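Local coordinates for protein VIN1 (Oscarella pearsei, PDB 6BFI) that binds actin filaments as a member of the vinculin family and may play a role in cell-cell adhesion, at residues N539-V544 with E566-S571. Numbering follows the deposited sequence. Where two conformers were deposited one is given.
Sequences NRVIQV and ESLAKS
Ile542 CD1 is the bump of this helix-helix contact, and the hollow it enters lies between Leu568 and Ala569. One wall of that hollow is the leucine methyl CD2, which Ile542 CD1 approaches to 3.6 Å. The backbone forms the floor, since Ile542 CD1 stands 3.9 Å from the N of Ala569. Ala569 CB, 4.1 Å from Ile542 CD1, supplies the remaining side. The methyl therefore rests against one flank of the leucine and the turn of backbone beside it. A chi1 of -59° sets Ile542 CG1 beside its own backbone N, from where CD1 extends to the neighbouring helix.

Leu568 supplies the answering bump. With CG anti to the backbone N (chi1 172°), it sets CD2 in the corner formed by Ile542 CD1 and Val541 CG1, the latter 3.9 Å from Leu568 CD2; the side chains of Val541 and Leu568 cross at about a right angle. The pair of CA atoms closest across the segments, Ile542 and Ala569, is 7.2 Å apart, a spacing consistent with the small alanine side chain here. On the inward side, Val541 also packs on Met500 and Ser503 of helix 496-519, and Leu568 on Val606 and Val609 of helix 589-615, placing the contact within a helical bundle of the vinculin fold.

Leu568 O is gripped by both Ser571 N and Ser571 OG, with OG at 2.7 Å, from the same face of its carbonyl plane. Since no hydrogen bond or salt bridge joins the segments, cohesion rests on the fit of aliphatic side chains, with 157 Å² buried in total, both sides summed.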
ATOM      1  N   ASN A 539      -6.599 -24.775  15.157  1.00 57.38           N
ATOM      2  CA  ASN A 539      -6.518 -24.578  13.713  1.00 59.84           C
ATOM      3  C   ASN A 539      -6.148 -23.143  13.362  1.00 57.08           C
ATOM      4  O   ASN A 539      -5.488 -22.905  12.343  1.00 54.99           O
ATOM      5  CB  ASN A 539      -7.832 -24.980  13.046  1.00 66.47           C
ATOM      6  CG  ASN A 539      -7.738 -26.328  12.359  1.00 78.09           C
ATOM      7  OD1 ASN A 539      -7.231 -26.432  11.242  1.00 88.10           O
ATOM      8  ND2 ASN A 539      -8.220 -27.372  13.025  1.00 77.45           N
ATOM      9  N   ARG A 540      -6.558 -22.175  14.185  1.00 59.82           N
ATOM     10  CA  ARG A 540      -6.092 -20.808  13.987  0.89 58.02           C
ATOM     11  C   ARG A 540      -4.588 -20.706  14.211  1.00 56.28           C
ATOM     12  O   ARG A 540      -3.894 -19.965  13.500  1.00 57.02           O
ATOM     13  CB  ARG A 540      -6.851 -19.857  14.912  0.89 60.05           C
ATOM     14  CG  ARG A 540      -8.224 -19.473  14.378  0.89 55.63           C
ATOM     15  CD  ARG A 540      -8.077 -18.614  13.137  0.89 56.51           C
ATOM     16  NE  ARG A 540      -7.453 -17.333  13.460  0.89 56.14           N
ATOM     17  CZ  ARG A 540      -6.694 -16.634  12.623  0.89 52.59           C
ATOM     18  NH1 ARG A 540      -6.444 -17.092  11.404  0.89 54.66           N
ATOM     19  NH2 ARG A 540      -6.175 -15.477  13.010  0.89 51.48           N
ATOM     20  N   VAL A 541      -4.063 -21.449  15.191  1.00 54.77           N
ATOM     21  CA  VAL A 541      -2.614 -21.512  15.368  1.00 57.50           C
ATOM     22  C   VAL A 541      -1.961 -22.085  14.116  1.00 60.11           C
ATOM     23  O   VAL A 541      -0.906 -21.611  13.672  1.00 59.76           O
ATOM     24  CB  VAL A 541      -2.265 -22.337  16.620  1.00 55.16           C
ATOM     25  CG1 VAL A 541      -0.782 -22.668  16.648  1.00 53.50           C
ATOM     26  CG2 VAL A 541      -2.676 -21.591  17.877  1.00 53.91           C
ATOM     27  N   ILE A 542      -2.593 -23.097  13.516  1.00 61.83           N
ATOM     28  CA  ILE A 542      -2.079 -23.680  12.279  1.00 64.31           C
ATOM     29  C   ILE A 542      -2.022 -22.629  11.177  1.00 66.33           C
ATOM     30  O   ILE A 542      -1.014 -22.498  10.472  1.00 67.08           O
ATOM     31  CB  ILE A 542      -2.940 -24.884  11.852  1.00 64.46           C
ATOM     32  CG1 ILE A 542      -2.955 -25.954  12.944  1.00 67.50           C
ATOM     33  CG2 ILE A 542      -2.429 -25.463  10.540  1.00 63.64           C
ATOM     34  CD1 ILE A 542      -1.627 -26.618  13.156  1.00 71.37           C
ATOM     35  N   GLN A 543      -3.106 -21.866  11.010  1.00 63.26           N
ATOM     36  CA  GLN A 543      -3.162 -20.884   9.930  1.00 64.95           C
ATOM     37  C   GLN A 543      -2.125 -19.784  10.124  1.00 63.99           C
ATOM     38  O   GLN A 543      -1.402 -19.425   9.186  1.00 65.35           O
ATOM     39  CB  GLN A 543      -4.564 -20.286   9.833  1.00 64.29           C
ATOM     40  CG  GLN A 543      -5.648 -21.285   9.489  1.00 69.38           C
ATOM     41  CD  GLN A 543      -7.019 -20.647   9.439  1.00 72.89           C
ATOM     42  OE1 GLN A 543      -7.145 -19.431   9.277  1.00 70.72           O
ATOM     43  NE2 GLN A 543      -8.058 -21.462   9.587  1.00 75.64           N
ATOM     44  N   VAL A 544      -2.044 -19.228  11.335  1.00 59.46           N
ATOM     45  CA  VAL A 544      -1.059 -18.182  11.592  1.00 58.08           C
ATOM     46  C   VAL A 544       0.352 -18.718  11.374  1.00 54.94           C
ATOM     47  O   VAL A 544       1.217 -18.025  10.824  1.00 54.98           O
ATOM     48  CB  VAL A 544      -1.245 -17.604  13.006  1.00 60.27           C
ATOM     49  CG1 VAL A 544      -0.130 -16.623  13.332  1.00 58.40           C
ATOM     50  CG2 VAL A 544      -2.599 -16.924  13.111  1.00 49.88           C
ATOM     51  N   GLU A 566       2.291 -29.444  11.301  1.00 74.62           N
ATOM     52  CA  GLU A 566       1.741 -30.725  10.874  1.00 81.10           C
ATOM     53  C   GLU A 566       1.518 -31.654  12.062  1.00 78.17           C
ATOM     54  O   GLU A 566       0.474 -32.313  12.157  1.00 79.68           O
ATOM     55  CB  GLU A 566       2.666 -31.372   9.844  1.00 93.41           C
ATOM     56  CG  GLU A 566       2.635 -30.697   8.480  1.00103.30           C
ATOM     57  CD  GLU A 566       3.878 -30.983   7.657  1.00111.61           C
ATOM     58  OE1 GLU A 566       4.900 -31.397   8.243  1.00114.79           O
ATOM     59  OE2 GLU A 566       3.833 -30.790   6.424  1.00114.20           O
ATOM     60  N   SER A 567       2.484 -31.708  12.984  1.00 75.01           N
ATOM     61  CA  SER A 567       2.329 -32.544  14.170  1.00 72.78           C
ATOM     62  C   SER A 567       1.151 -32.085  15.020  1.00 71.00           C
ATOM     63  O   SER A 567       0.443 -32.909  15.609  1.00 77.09           O
ATOM     64  CB  SER A 567       3.619 -32.534  14.990  1.00 72.43           C
ATOM     65  OG  SER A 567       3.484 -33.313  16.166  1.00 75.34           O
ATOM     66  N   LEU A 568       0.927 -30.772  15.102  1.00 61.78           N
ATOM     67  CA  LEU A 568      -0.226 -30.273  15.843  1.00 67.90           C
ATOM     68  C   LEU A 568      -1.528 -30.622  15.135  1.00 71.14           C
ATOM     69  O   LEU A 568      -2.505 -31.019  15.779  1.00 62.98           O
ATOM     70  CB  LEU A 568      -0.112 -28.761  16.040  1.00 63.94           C
ATOM     71  CG  LEU A 568      -1.332 -28.056  16.640  1.00 64.21           C
ATOM     72  CD1 LEU A 568      -1.664 -28.625  18.009  1.00 60.53           C
ATOM     73  CD2 LEU A 568      -1.103 -26.554  16.723  1.00 65.31           C
ATOM     74  N   ALA A 569      -1.555 -30.483  13.806  1.00 72.93           N
ATOM     75  CA  ALA A 569      -2.769 -30.763  13.049  1.00 74.70           C
ATOM     76  C   ALA A 569      -3.139 -32.239  13.099  1.00 82.73           C
ATOM     77  O   ALA A 569      -4.328 -32.578  13.058  1.00 86.15           O
ATOM     78  CB  ALA A 569      -2.601 -30.308  11.600  1.00 72.92           C
ATOM     79  N   LYS A 570      -2.148 -33.127  13.196  1.00 86.03           N
ATOM     80  CA  LYS A 570      -2.452 -34.552  13.279  1.00 90.63           C
ATOM     81  C   LYS A 570      -3.057 -34.959  14.618  1.00 87.37           C
ATOM     82  O   LYS A 570      -3.423 -36.129  14.775  1.00 92.11           O
ATOM     83  CB  LYS A 570      -1.191 -35.377  13.011  1.00 99.54           C
ATOM     84  CG  LYS A 570      -0.684 -35.275  11.580  1.00109.10           C
ATOM     85  CD  LYS A 570       0.283 -36.400  11.248  1.00114.25           C
ATOM     86  CE  LYS A 570       0.676 -36.367   9.778  1.00118.37           C
ATOM     87  NZ  LYS A 570       1.451 -37.575   9.379  1.00121.94           N
ATOM     88  N   SER A 571      -3.186 -34.037  15.572  1.00 79.15           N
ATOM     89  CA  SER A 571      -3.722 -34.350  16.889  1.00 77.22           C
ATOM     90  C   SER A 571      -5.099 -33.757  17.144  1.00 74.26           C
ATOM     91  O   SER A 571      -5.720 -34.097  18.156  1.00 74.84           O
ATOM     92  CB  SER A 571      -2.766 -33.856  17.982  1.00 73.84           C
ATOM     93  OG  SER A 571      -2.778 -32.442  18.051  1.00 72.25           O
TER